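Local coordinates for probable thiol peroxidase (Aquifex aeolicus, PDB 2YZH), which probably reduces hydrogen peroxide and organic hydroperoxides to water and alcohols with electrons from thioredoxin, protecting the cell against oxidative stress, at residues E64-K69 with P158-V163; K69-M74 with Q103-A108; N12-V17 with I123-L128. All blocks are in the same frame, centred on the assembly; numbering follows the deposited sequence.

Contact 1. Residues E64-K69 with P158-V163; sequences ETETKK and PNYDEV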
ATOM      1  N   GLU D  64     -23.814   9.671   4.744  1.00 22.08           N
ATOM      2  CA  GLU D  64     -24.630  10.422   3.797  1.00 22.86           C
ATOM      3  C   GLU D  64     -25.284  11.595   4.515  1.00 22.77           C
ATOM      4  O   GLU D  64     -25.313  12.714   4.001  1.00 23.25           O
ATOM      5  CB  GLU D  64     -25.701   9.520   3.178  1.00 25.74           C
ATOM      6  CG  GLU D  64     -25.140   8.487   2.219  1.00 29.39           C
ATOM      7  CD  GLU D  64     -26.207   7.573   1.645  1.00 33.68           C
ATOM      8  OE1 GLU D  64     -25.867   6.731   0.784  1.00 34.60           O
ATOM      9  OE2 GLU D  64     -27.380   7.695   2.053  1.00 35.02           O
ATOM     10  N   THR D  65     -25.799  11.331   5.712  1.00 22.45           N
ATOM     11  CA  THR D  65     -26.444  12.353   6.529  1.00 21.22           C
ATOM     12  C   THR D  65     -25.453  13.441   6.924  1.00 21.61           C
ATOM     13  O   THR D  65     -25.765  14.637   6.874  1.00 21.79           O
ATOM     14  CB  THR D  65     -27.040  11.732   7.815  1.00 23.24           C
ATOM     15  OG1 THR D  65     -28.138  10.883   7.465  1.00 24.22           O
ATOM     16  CG2 THR D  65     -27.516  12.815   8.767  1.00 21.49           C
ATOM     17  N   GLU D  66     -24.254  13.024   7.321  1.00 18.25           N
ATOM     18  CA  GLU D  66     -23.227  13.974   7.724  1.00 18.09           C
ATOM     19  C   GLU D  66     -22.855  14.887   6.555  1.00 16.97           C
ATOM     20  O   GLU D  66     -22.762  16.103   6.710  1.00 16.73           O
ATOM     21  CB  GLU D  66     -21.974  13.238   8.200  1.00 18.26           C
ATOM     22  CG  GLU D  66     -20.959  14.154   8.861  1.00 20.28           C
ATOM     23  CD  GLU D  66     -19.608  13.493   9.072  1.00 19.57           C
ATOM     24  OE1 GLU D  66     -19.561  12.256   9.218  1.00 18.47           O
ATOM     25  OE2 GLU D  66     -18.598  14.222   9.105  1.00 19.39           O
ATOM     26  N   THR D  67     -22.644  14.287   5.387  1.00 18.32           N
ATOM     27  CA  THR D  67     -22.271  15.039   4.193  1.00 19.71           C
ATOM     28  C   THR D  67     -23.357  16.019   3.745  1.00 21.37           C
ATOM     29  O   THR D  67     -23.055  17.146   3.346  1.00 21.70           O
ATOM     30  CB  THR D  67     -21.933  14.090   3.030  1.00 20.73           C
ATOM     31  OG1 THR D  67     -20.918  13.172   3.452  1.00 18.77           O
ATOM     32  CG2 THR D  67     -21.421  14.883   1.827  1.00 18.78           C
ATOM     33  N   LYS D  68     -24.617  15.600   3.805  1.00 22.33           N
ATOM     34  CA  LYS D  68     -25.705  16.492   3.416  1.00 24.26           C
ATOM     35  C   LYS D  68     -25.784  17.669   4.377  1.00 24.51           C
ATOM     36  O   LYS D  68     -26.008  18.804   3.963  1.00 23.41           O
ATOM     37  CB  LYS D  68     -27.052  15.758   3.416  1.00 27.64           C
ATOM     38  CG  LYS D  68     -27.230  14.778   2.274  1.00 32.58           C
ATOM     39  CD  LYS D  68     -26.938  15.436   0.928  1.00 37.68           C
ATOM     40  CE  LYS D  68     -27.938  16.529   0.561  1.00 39.56           C
ATOM     41  NZ  LYS D  68     -29.222  15.977   0.030  1.00 41.21           N
ATOM     42  N   LYS D  69     -25.587  17.391   5.663  1.00 24.63           N
ATOM     43  CA  LYS D  69     -25.653  18.422   6.689  1.00 26.51           C
ATOM     44  C   LYS D  69     -24.535  19.451   6.526  1.00 26.17           C
ATOM     45  O   LYS D  69     -24.762  20.652   6.675  1.00 25.57           O
ATOM     46  CB  LYS D  69     -25.602  17.778   8.081  1.00 29.13           C
ATOM     47  CG  LYS D  69     -26.134  18.673   9.197  1.00 35.14           C
ATOM     48  CD  LYS D  69     -26.442  17.879  10.468  1.00 37.03           C
ATOM     49  CE  LYS D  69     -27.492  16.794  10.223  1.00 39.54           C
ATOM     50  NZ  LYS D  69     -27.801  15.994  11.450  1.00 38.84           N
ATOM     51  N   PRO D 158     -20.841  13.774  13.878  1.00 19.07           N
ATOM     52  CA  PRO D 158     -19.964  14.713  14.581  1.00 18.33           C
ATOM     53  C   PRO D 158     -20.741  15.909  15.118  1.00 20.75           C
ATOM     54  O   PRO D 158     -21.951  16.011  14.911  1.00 19.62           O
ATOM     55  CB  PRO D 158     -18.976  15.125  13.499  1.00 20.35           C
ATOM     56  CG  PRO D 158     -19.844  15.178  12.290  1.00 17.58           C
ATOM     57  CD  PRO D 158     -20.686  13.908  12.416  1.00 18.29           C
ATOM     58  N   ASN D 159     -20.039  16.796  15.815  1.00 22.08           N
ATOM     59  CA  ASN D 159     -20.634  18.017  16.341  1.00 24.29           C
ATOM     60  C   ASN D 159     -20.467  19.028  15.207  1.00 24.45           C
ATOM     61  O   ASN D 159     -19.369  19.527  14.966  1.00 22.21           O
ATOM     62  CB  ASN D 159     -19.871  18.499  17.574  1.00 27.86           C
ATOM     63  CG  ASN D 159     -20.476  19.751  18.183  1.00 31.30           C
ATOM     64  OD1 ASN D 159     -20.835  20.693  17.473  1.00 35.27           O
ATOM     65  ND2 ASN D 159     -20.577  19.774  19.507  1.00 33.89           N
ATOM     66  N   TYR D 160     -21.559  19.317  14.509  1.00 25.14           N
ATOM     67  CA  TYR D 160     -21.534  20.238  13.378  1.00 25.67           C
ATOM     68  C   TYR D 160     -21.290  21.704  13.735  1.00 26.32           C
ATOM     69  O   TYR D 160     -20.406  22.348  13.173  1.00 25.58           O
ATOM     70  CB  TYR D 160     -22.842  20.108  12.600  1.00 25.31           C
ATOM     71  CG  TYR D 160     -23.111  18.710  12.090  1.00 24.52           C
ATOM     72  CD1 TYR D 160     -22.533  18.251  10.902  1.00 23.41           C
ATOM     73  CD2 TYR D 160     -23.944  17.841  12.794  1.00 25.07           C
ATOM     74  CE1 TYR D 160     -22.785  16.962  10.427  1.00 24.47           C
ATOM     75  CE2 TYR D 160     -24.200  16.550  12.330  1.00 23.77           C
ATOM     76  CZ  TYR D 160     -23.620  16.119  11.145  1.00 23.89           C
ATOM     77  OH  TYR D 160     -23.898  14.859  10.671  1.00 23.58           O
ATOM     78  N   ASP D 161     -22.074  22.232  14.671  1.00 28.74           N
ATOM     79  CA  ASP D 161     -21.950  23.628  15.077  1.00 29.60           C
ATOM     80  C   ASP D 161     -20.532  24.028  15.465  1.00 28.42           C
ATOM     81  O   ASP D 161     -20.058  25.097  15.082  1.00 27.68           O
ATOM     82  CB  ASP D 161     -22.893  23.923  16.247  1.00 33.15           C
ATOM     83  CG  ASP D 161     -24.344  23.677  15.896  1.00 37.32           C
ATOM     84  OD1 ASP D 161     -24.806  24.221  14.868  1.00 38.17           O
ATOM     85  OD2 ASP D 161     -25.022  22.941  16.648  1.00 39.31           O
ATOM     86  N   GLU D 162     -19.864  23.172  16.229  1.00 28.11           N
ATOM     87  CA  GLU D 162     -18.505  23.446  16.680  1.00 29.08           C
ATOM     88  C   GLU D 162     -17.582  23.741  15.500  1.00 26.59           C
ATOM     89  O   GLU D 162     -16.755  24.650  15.554  1.00 27.73           O
ATOM     90  CB  GLU D 162     -17.970  22.256  17.483  1.00 30.34           C
ATOM     91  CG  GLU D 162     -16.605  22.484  18.108  1.00 35.25           C
ATOM     92  CD  GLU D 162     -16.176  21.339  19.006  1.00 37.66           C
ATOM     93  OE1 GLU D 162     -16.873  21.075  20.012  1.00 40.29           O
ATOM     94  OE2 GLU D 162     -15.146  20.701  18.708  1.00 36.78           O
ATOM     95  N   VAL D 163     -17.731  22.966  14.434  1.00 26.29           N
ATOM     96  CA  VAL D 163     -16.917  23.153  13.242  1.00 24.77           C
ATOM     97  C   VAL D 163     -17.229  24.510  12.609  1.00 25.97           C
ATOM     98  O   VAL D 163     -16.334  25.331  12.397  1.00 25.78           O
ATOM     99  CB  VAL D 163     -17.189  22.034  12.213  1.00 23.59           C
ATOM    100  CG1 VAL D 163     -16.372  22.268  10.966  1.00 22.70           C
ATOM    101  CG2 VAL D 163     -16.857  20.672  12.819  1.00 22.60           C
TER
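Tyr160 and Lys69 reach one carboxylate oxygen, OE1 of Glu157, which takes a hydrogen bond from the phenol OH and a salt bridge from the ammonium NZ. Behind these polar ends the lysine meets the ring through its methylenes. Lys69 passes across the Tyr160 ring at about a right angle, its CD 3.3 Å from the ring centroid in a CH-pi contact over the face. Its CG lies anti to the backbone N (chi1 -160°), and a bend at chi3 (-60°) turns the ammonium group toward Glu157. Pro158 CG lies over the rim of the opposite face, farther off than the lysine. A long, flexible lysine suits this place, its methylenes lying on a ring while its charge travels on. Glu66 brings its flat carboxylate to the proline instead, with its CD 3.5 Å from Pro158 CD, and its CG is 3.5 Å from Tyr160 OH. Its OE1 forms a salt bridge with Arg134, and its side chain is about 5 Å from that of Cys63, the predicted peroxidatic cysteine. Asn159 caps helix 160-170, its OD1 accepting from Glu162 N at 2.9 Å. Helix 61-73 of the thioredoxin fold thus meets the start of helix 160-170 and the proline before it through a CH-pi contact and close packing, while the salt bridges of Lys69 and Glu66 probably help fix how the ring and the two chains are turned.

Contact 2. Residues K69-M74 with Q103-A108; sequences KFNEIM and QNVTVA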
ATOM      1  N   LYS D  69     -25.587  17.391   5.663  1.00 24.63           N
ATOM      2  CA  LYS D  69     -25.653  18.422   6.689  1.00 26.51           C
ATOM      3  C   LYS D  69     -24.535  19.451   6.526  1.00 26.17           C
ATOM      4  O   LYS D  69     -24.762  20.652   6.675  1.00 25.57           O
ATOM      5  CB  LYS D  69     -25.602  17.778   8.081  1.00 29.13           C
ATOM      6  CG  LYS D  69     -26.134  18.673   9.197  1.00 35.14           C
ATOM      7  CD  LYS D  69     -26.442  17.879  10.468  1.00 37.03           C
ATOM      8  CE  LYS D  69     -27.492  16.794  10.223  1.00 39.54           C
ATOM      9  NZ  LYS D  69     -27.801  15.994  11.450  1.00 38.84           N
ATOM     10  N   PHE D  70     -23.327  18.989   6.221  1.00 23.84           N
ATOM     11  CA  PHE D  70     -22.218  19.918   6.025  1.00 23.16           C
ATOM     12  C   PHE D  70     -22.416  20.712   4.737  1.00 21.73           C
ATOM     13  O   PHE D  70     -22.051  21.881   4.662  1.00 21.88           O
ATOM     14  CB  PHE D  70     -20.881  19.175   5.985  1.00 23.24           C
ATOM     15  CG  PHE D  70     -20.220  19.055   7.331  1.00 22.30           C
ATOM     16  CD1 PHE D  70     -19.871  20.196   8.047  1.00 21.98           C
ATOM     17  CD2 PHE D  70     -19.955  17.809   7.886  1.00 21.52           C
ATOM     18  CE1 PHE D  70     -19.268  20.098   9.299  1.00 21.63           C
ATOM     19  CE2 PHE D  70     -19.352  17.700   9.135  1.00 20.22           C
ATOM     20  CZ  PHE D  70     -19.008  18.848   9.844  1.00 21.24           C
ATOM     21  N   ASN D  71     -22.996  20.073   3.726  1.00 21.97           N
ATOM     22  CA  ASN D  71     -23.248  20.747   2.457  1.00 24.29           C
ATOM     23  C   ASN D  71     -24.207  21.914   2.695  1.00 25.73           C
ATOM     24  O   ASN D  71     -24.060  22.991   2.110  1.00 26.29           O
ATOM     25  CB  ASN D  71     -23.859  19.768   1.449  1.00 24.39           C
ATOM     26  CG  ASN D  71     -24.041  20.388   0.072  1.00 25.18           C
ATOM     27  OD1 ASN D  71     -23.067  20.751  -0.592  1.00 20.78           O
ATOM     28  ND2 ASN D  71     -25.295  20.518  -0.360  1.00 24.17           N
ATOM     29  N   GLU D  72     -25.181  21.696   3.573  1.00 27.36           N
ATOM     30  CA  GLU D  72     -26.174  22.713   3.911  1.00 27.83           C
ATOM     31  C   GLU D  72     -25.602  23.909   4.665  1.00 27.79           C
ATOM     32  O   GLU D  72     -25.761  25.053   4.240  1.00 25.88           O
ATOM     33  CB  GLU D  72     -27.283  22.101   4.766  1.00 29.92           C
ATOM     34  CG  GLU D  72     -28.234  21.188   4.028  1.00 35.27           C
ATOM     35  CD  GLU D  72     -29.158  20.446   4.974  1.00 38.23           C
ATOM     36  OE1 GLU D  72     -29.729  21.095   5.879  1.00 39.43           O
ATOM     37  OE2 GLU D  72     -29.319  19.217   4.811  1.00 41.22           O
ATOM     38  N   ILE D  73     -24.943  23.636   5.788  1.00 27.70           N
ATOM     39  CA  ILE D  73     -24.384  24.687   6.633  1.00 29.95           C
ATOM     40  C   ILE D  73     -23.193  25.463   6.080  1.00 30.82           C
ATOM     41  O   ILE D  73     -22.872  26.543   6.580  1.00 30.27           O
ATOM     42  CB  ILE D  73     -24.001  24.132   8.024  1.00 32.06           C
ATOM     43  CG1 ILE D  73     -22.969  23.012   7.879  1.00 33.19           C
ATOM     44  CG2 ILE D  73     -25.246  23.617   8.736  1.00 32.87           C
ATOM     45  CD1 ILE D  73     -22.571  22.379   9.202  1.00 33.25           C
ATOM     46  N   MET D  74     -22.534  24.925   5.058  1.00 30.45           N
ATOM     47  CA  MET D  74     -21.392  25.615   4.465  1.00 31.27           C
ATOM     48  C   MET D  74     -21.821  26.346   3.193  1.00 30.67           C
ATOM     49  O   MET D  74     -21.009  26.994   2.536  1.00 31.38           O
ATOM     50  CB  MET D  74     -20.276  24.623   4.121  1.00 32.37           C
ATOM     51  CG  MET D  74     -19.708  23.846   5.299  1.00 33.83           C
ATOM     52  SD  MET D  74     -19.019  24.879   6.603  1.00 39.17           S
ATOM     53  CE  MET D  74     -17.449  25.348   5.907  1.00 38.66           C
ATOM     54  N   GLN D 103     -23.411  20.267  -3.960  1.00 29.50           N
ATOM     55  CA  GLN D 103     -22.746  21.292  -4.760  1.00 30.40           C
ATOM     56  C   GLN D 103     -21.897  22.279  -3.964  1.00 29.04           C
ATOM     57  O   GLN D 103     -21.038  22.955  -4.528  1.00 30.65           O
ATOM     58  CB  GLN D 103     -23.786  22.091  -5.554  1.00 33.30           C
ATOM     59  CG  GLN D 103     -24.770  21.256  -6.363  1.00 36.72           C
ATOM     60  CD  GLN D 103     -24.106  20.492  -7.488  1.00 40.02           C
ATOM     61  OE1 GLN D 103     -23.392  21.069  -8.308  1.00 41.75           O
ATOM     62  NE2 GLN D 103     -24.346  19.186  -7.540  1.00 41.58           N
ATOM     63  N   ASN D 104     -22.131  22.372  -2.660  1.00 26.11           N
ATOM     64  CA  ASN D 104     -21.391  23.319  -1.835  1.00 24.59           C
ATOM     65  C   ASN D 104     -20.078  22.797  -1.270  1.00 24.25           C
ATOM     66  O   ASN D 104     -19.256  23.570  -0.787  1.00 23.51           O
ATOM     67  CB  ASN D 104     -22.280  23.817  -0.699  1.00 25.92           C
ATOM     68  CG  ASN D 104     -23.555  24.446  -1.207  1.00 29.81           C
ATOM     69  OD1 ASN D 104     -23.521  25.311  -2.087  1.00 28.69           O
ATOM     70  ND2 ASN D 104     -24.688  24.016  -0.662  1.00 28.72           N
ATOM     71  N   VAL D 105     -19.889  21.484  -1.314  1.00 22.83           N
ATOM     72  CA  VAL D 105     -18.656  20.890  -0.823  1.00 21.03           C
ATOM     73  C   VAL D 105     -18.144  19.916  -1.871  1.00 20.80           C
ATOM     74  O   VAL D 105     -18.887  19.500  -2.762  1.00 21.37           O
ATOM     75  CB  VAL D 105     -18.866  20.141   0.516  1.00 23.26           C
ATOM     76  CG1 VAL D 105     -19.371  21.110   1.574  1.00 22.58           C
ATOM     77  CG2 VAL D 105     -19.835  18.997   0.334  1.00 22.13           C
ATOM     78  N   THR D 106     -16.869  19.567  -1.767  1.00 19.46           N
ATOM     79  CA  THR D 106     -16.249  18.641  -2.703  1.00 18.93           C
ATOM     80  C   THR D 106     -16.070  17.277  -2.040  1.00 18.89           C
ATOM     81  O   THR D 106     -15.726  17.192  -0.861  1.00 19.52           O
ATOM     82  CB  THR D 106     -14.853  19.156  -3.141  1.00 21.62           C
ATOM     83  OG1 THR D 106     -14.989  20.429  -3.784  1.00 21.37           O
ATOM     84  CG2 THR D 106     -14.190  18.172  -4.096  1.00 22.25           C
ATOM     85  N   VAL D 107     -16.342  16.211  -2.781  1.00 17.12           N
ATOM     86  CA  VAL D 107     -16.134  14.872  -2.253  1.00 18.69           C
ATOM     87  C   VAL D 107     -14.908  14.372  -3.008  1.00 18.45           C
ATOM     88  O   VAL D 107     -14.726  14.693  -4.182  1.00 18.40           O
ATOM     89  CB  VAL D 107     -17.332  13.926  -2.524  1.00 20.44           C
ATOM     90  CG1 VAL D 107     -18.573  14.445  -1.819  1.00 23.07           C
ATOM     91  CG2 VAL D 107     -17.579  13.800  -4.022  1.00 25.22           C
ATOM     92  N   ALA D 108     -14.050  13.618  -2.336  1.00 16.58           N
ATOM     93  CA  ALA D 108     -12.859  13.102  -2.994  1.00 14.76           C
ATOM     94  C   ALA D 108     -12.481  11.763  -2.385  1.00 14.71           C
ATOM     95  O   ALA D 108     -12.797  11.486  -1.225  1.00 14.38           O
ATOM     96  CB  ALA D 108     -11.718  14.096  -2.863  1.00 17.08           C
TER
HETATM   97  O   HOH W   1     -25.985  21.310  -3.088  1.00 23.06           O
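Asn71 and Asn104 are brought together by complementary first torsions: Asn71 carries its CG anti to the backbone N (chi1 -175°), extending the amide off the helix toward 103-108, while Asn104 sets its CG anti to the carbonyl carbon (chi1 -57°), turning its amide back to the helix. The contact fastens the end of helix 61-73 to the turn that leads into strand 106-109 of the thioredoxin fold's central sheet. The exchange is reciprocal. Asn71 OD1 accepts from Asn104 N at 2.8 Å, with the donor in the carbonyl plane, and takes a second, weak bond from Val105 N at 3.3 Å. In return, Asn104 ND2 donates to the backbone O of Asn71 at 3.0 Å, approaching from 44° above that carbonyl plane. In the last turn of a helix the carbonyls run short of helical N-H partners, and a side-chain amide fills such a role well. Asparagine suits both places, since a short amide offers a donor and an acceptor close to the main chain. Were Asn71 an alanine, Asn104 N would probably lose its main acceptor, Val105 N its weak one and the bridging water one of its donors, and the turn could shift against the helix. Beside these bonds, Val105 CG1 approaches Asn71 CA at 4.0 Å and Met74 CB at 4.4 Å; both Val105 and Met74 also touch Val82 of strand 80-86, so branched and flexible apolar side chains fill the buried side between helix and sheet. From the ND2 branch of the amide a water bridges to Gln103, accepting from Asn71 ND2 and from Gln103 N, each at 2.9 Å.

Contact 3. Residues N12-V17 with I123-L128; sequences NPVTLV and IGEGAL. With SO4 (sulfate ion), chain F.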
ATOM      1  N   ASN D  12     -17.252  -1.206  20.489  1.00 19.15           N
ATOM      2  CA  ASN D  12     -15.981  -1.907  20.638  1.00 20.64           C
ATOM      3  C   ASN D  12     -14.801  -1.045  20.201  1.00 19.44           C
ATOM      4  O   ASN D  12     -14.805  -0.480  19.114  1.00 17.52           O
ATOM      5  CB  ASN D  12     -16.015  -3.196  19.819  1.00 21.18           C
ATOM      6  CG  ASN D  12     -17.123  -4.131  20.263  1.00 24.12           C
ATOM      7  OD1 ASN D  12     -17.675  -4.881  19.463  1.00 27.68           O
ATOM      8  ND2 ASN D  12     -17.446  -4.093  21.546  1.00 24.70           N
ATOM      9  N   PRO D  13     -13.776  -0.934  21.056  1.00 20.12           N
ATOM     10  CA  PRO D  13     -12.586  -0.136  20.760  1.00 19.19           C
ATOM     11  C   PRO D  13     -11.772  -0.687  19.594  1.00 17.79           C
ATOM     12  O   PRO D  13     -11.579  -1.894  19.471  1.00 17.16           O
ATOM     13  CB  PRO D  13     -11.793  -0.192  22.065  1.00 21.03           C
ATOM     14  CG  PRO D  13     -12.848  -0.405  23.102  1.00 22.47           C
ATOM     15  CD  PRO D  13     -13.732  -1.428  22.444  1.00 21.87           C
ATOM     16  N   VAL D  14     -11.314   0.209  18.731  1.00 16.27           N
ATOM     17  CA  VAL D  14     -10.479  -0.173  17.602  1.00 16.13           C
ATOM     18  C   VAL D  14      -9.366   0.860  17.506  1.00 14.60           C
ATOM     19  O   VAL D  14      -9.604   2.063  17.592  1.00 16.01           O
ATOM     20  CB  VAL D  14     -11.262  -0.225  16.270  1.00 18.70           C
ATOM     21  CG1 VAL D  14     -12.270  -1.359  16.309  1.00 19.34           C
ATOM     22  CG2 VAL D  14     -11.938   1.096  16.003  1.00 21.10           C
ATOM     23  N   THR D  15      -8.142   0.385  17.345  1.00 15.07           N
ATOM     24  CA  THR D  15      -7.012   1.285  17.266  1.00 13.65           C
ATOM     25  C   THR D  15      -6.861   1.898  15.883  1.00 13.19           C
ATOM     26  O   THR D  15      -7.244   1.301  14.872  1.00 13.64           O
ATOM     27  CB  THR D  15      -5.718   0.555  17.638  1.00 15.88           C
ATOM     28  OG1 THR D  15      -5.636  -0.667  16.894  1.00 15.62           O
ATOM     29  CG2 THR D  15      -5.701   0.239  19.126  1.00 15.91           C
ATOM     30  N   LEU D  16      -6.313   3.106  15.863  1.00 12.44           N
ATOM     31  CA  LEU D  16      -6.066   3.834  14.630  1.00 11.78           C
ATOM     32  C   LEU D  16      -4.575   3.756  14.353  1.00 12.51           C
ATOM     33  O   LEU D  16      -3.772   3.572  15.268  1.00 13.88           O
ATOM     34  CB  LEU D  16      -6.466   5.303  14.784  1.00 12.95           C
ATOM     35  CG  LEU D  16      -7.929   5.568  15.147  1.00 12.32           C
ATOM     36  CD1 LEU D  16      -8.138   7.061  15.368  1.00 12.45           C
ATOM     37  CD2 LEU D  16      -8.829   5.038  14.041  1.00 12.84           C
ATOM     38  N   VAL D  17      -4.208   3.877  13.086  1.00 11.86           N
ATOM     39  CA  VAL D  17      -2.806   3.858  12.691  1.00 10.74           C
ATOM     40  C   VAL D  17      -2.256   5.266  12.950  1.00 12.95           C
ATOM     41  O   VAL D  17      -2.950   6.256  12.719  1.00 13.87           O
ATOM     42  CB  VAL D  17      -2.686   3.508  11.188  1.00 10.65           C
ATOM     43  CG1 VAL D  17      -1.241   3.622  10.726  1.00 11.63           C
ATOM     44  CG2 VAL D  17      -3.218   2.099  10.948  1.00 10.20           C
ATOM     45  N   ILE D 123      -8.142   3.341  10.133  1.00 10.28           N
ATOM     46  CA  ILE D 123      -8.493   2.317  11.116  1.00 11.20           C
ATOM     47  C   ILE D 123      -7.549   1.126  10.967  1.00 11.41           C
ATOM     48  O   ILE D 123      -7.380   0.592   9.872  1.00 11.51           O
ATOM     49  CB  ILE D 123      -9.976   1.887  10.941  1.00 10.15           C
ATOM     50  CG1 ILE D 123     -10.877   3.091  11.230  1.00 10.11           C
ATOM     51  CG2 ILE D 123     -10.335   0.746  11.896  1.00  8.09           C
ATOM     52  CD1 ILE D 123     -12.328   2.913  10.811  1.00 10.69           C
ATOM     53  N   GLY D 124      -6.928   0.732  12.079  1.00 12.74           N
ATOM     54  CA  GLY D 124      -5.968  -0.360  12.064  1.00 13.03           C
ATOM     55  C   GLY D 124      -6.431  -1.736  12.515  1.00 13.65           C
ATOM     56  O   GLY D 124      -5.641  -2.681  12.505  1.00 12.47           O
ATOM     57  N   GLU D 125      -7.692  -1.875  12.907  1.00 13.55           N
ATOM     58  CA  GLU D 125      -8.180  -3.183  13.332  1.00 15.64           C
ATOM     59  C   GLU D 125      -9.690  -3.321  13.196  1.00 15.75           C
ATOM     60  O   GLU D 125     -10.405  -2.337  13.005  1.00 15.51           O
ATOM     61  CB  GLU D 125      -7.782  -3.469  14.785  1.00 19.99           C
ATOM     62  CG  GLU D 125      -8.537  -2.657  15.820  1.00 23.53           C
ATOM     63  CD  GLU D 125      -8.370  -3.204  17.235  1.00 23.44           C
ATOM     64  OE1 GLU D 125      -8.712  -4.381  17.479  1.00 29.52           O
ATOM     65  OE2 GLU D 125      -7.902  -2.457  18.110  1.00 21.82           O
ATOM     66  N   GLY D 126     -10.166  -4.556  13.284  1.00 14.16           N
ATOM     67  CA  GLY D 126     -11.594  -4.795  13.193  1.00 17.27           C
ATOM     68  C   GLY D 126     -12.130  -4.882  11.781  1.00 16.91           C
ATOM     69  O   GLY D 126     -11.375  -4.873  10.802  1.00 14.20           O
ATOM     70  N   ALA D 127     -13.451  -4.963  11.687  1.00 14.28           N
ATOM     71  CA  ALA D 127     -14.146  -5.077  10.415  1.00 15.90           C
ATOM     72  C   ALA D 127     -13.909  -3.919   9.458  1.00 14.89           C
ATOM     73  O   ALA D 127     -14.017  -4.091   8.247  1.00 14.64           O
ATOM     74  CB  ALA D 127     -15.642  -5.227  10.663  1.00 17.32           C
ATOM     75  N   LEU D 128     -13.613  -2.739   9.990  1.00 13.92           N
ATOM     76  CA  LEU D 128     -13.384  -1.580   9.129  1.00 13.82           C
ATOM     77  C   LEU D 128     -11.900  -1.269   8.947  1.00 13.36           C
ATOM     78  O   LEU D 128     -11.537  -0.156   8.567  1.00 12.97           O
ATOM     79  CB  LEU D 128     -14.103  -0.347   9.693  1.00 14.29           C
ATOM     80  CG  LEU D 128     -15.630  -0.431   9.831  1.00 17.11           C
ATOM     81  CD1 LEU D 128     -16.173   0.878  10.388  1.00 16.47           C
ATOM     82  CD2 LEU D 128     -16.254  -0.724   8.482  1.00 16.57           C
TER
HETATM   83  S   SO4 F 504      -9.263  -8.315  14.354  1.00 41.15           S
HETATM   84  O1  SO4 F 504      -8.311  -9.115  15.145  1.00 38.13           O
HETATM   85  O2  SO4 F 504     -10.408  -7.931  15.202  1.00 40.58           O
HETATM   86  O3  SO4 F 504      -8.587  -7.104  13.842  1.00 39.05           O
HETATM   87  O4  SO4 F 504      -9.759  -9.116  13.219  1.00 39.28           O
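Thr15 exchanges two bonds with the 123-128 loop: Gly124 N donates to Thr15 O at 2.9 Å, and Thr15 N donates to Glu125 OE2 at 3.0 Å, on the anti side of the carboxylate and 19° out of its plane. Thr15 OG1 lies 3.1 Å from the same OE2. Glu125 gets there with CG placed between its backbone N and carbonyl carbon (chi1 72°) and the chain extended beyond, a reach that suits glutamate and takes CG past Val14 CB at 3.7 Å. Leu16 and Ile123 are bridged backbone to backbone at one point, and Leu16 CD2 rests on Ile123 CG1 at 4.0 Å. Val17 CG2 covers Gly124 CA at 3.9 Å, where a beta carbon would crowd the valine. Gly126 has a positive phi, where a beta carbon would crowd the preceding carbonyl O and Val14 CG1; its N donates to sulfate O3 at 3.0 Å. The guanidinium of Arg5 and the backbone N of Glu20, both of the second subunit, bind the same ion, probably a component of the crystallisation solution. The contact anchors the N-terminal beta-hairpin, strands 6-9 and 12-15, to a loop at a subunit interface, a hairpin of the kind that decorates the thioredoxin fold in Tpx peroxiredoxins.

Contacts 1 and 2 are neighbours on helix 61-73, their centres 9 Å apart, and share Lys69. Phe70 joins them: its ring meets that of Tyr160 edge-to-face, with Phe70 CE2 3.7 Å from Tyr160 CD1, so one helix is tied to helix 160-170 by contact 1 and to the turn just before strand 106-109 by contact 2. Contact 3 lies apart, its centre about 22 Å from that of contact 1 and 27 Å from that of contact 2. Contact 1 comes nearest to the predicted active-site Cys63, its Glu66 side chain about 5 Å from that of the cysteine; those of Phe70 and Ile123 are each about 10 Å away. The sulfate belongs to contact 3, at the subunit interface.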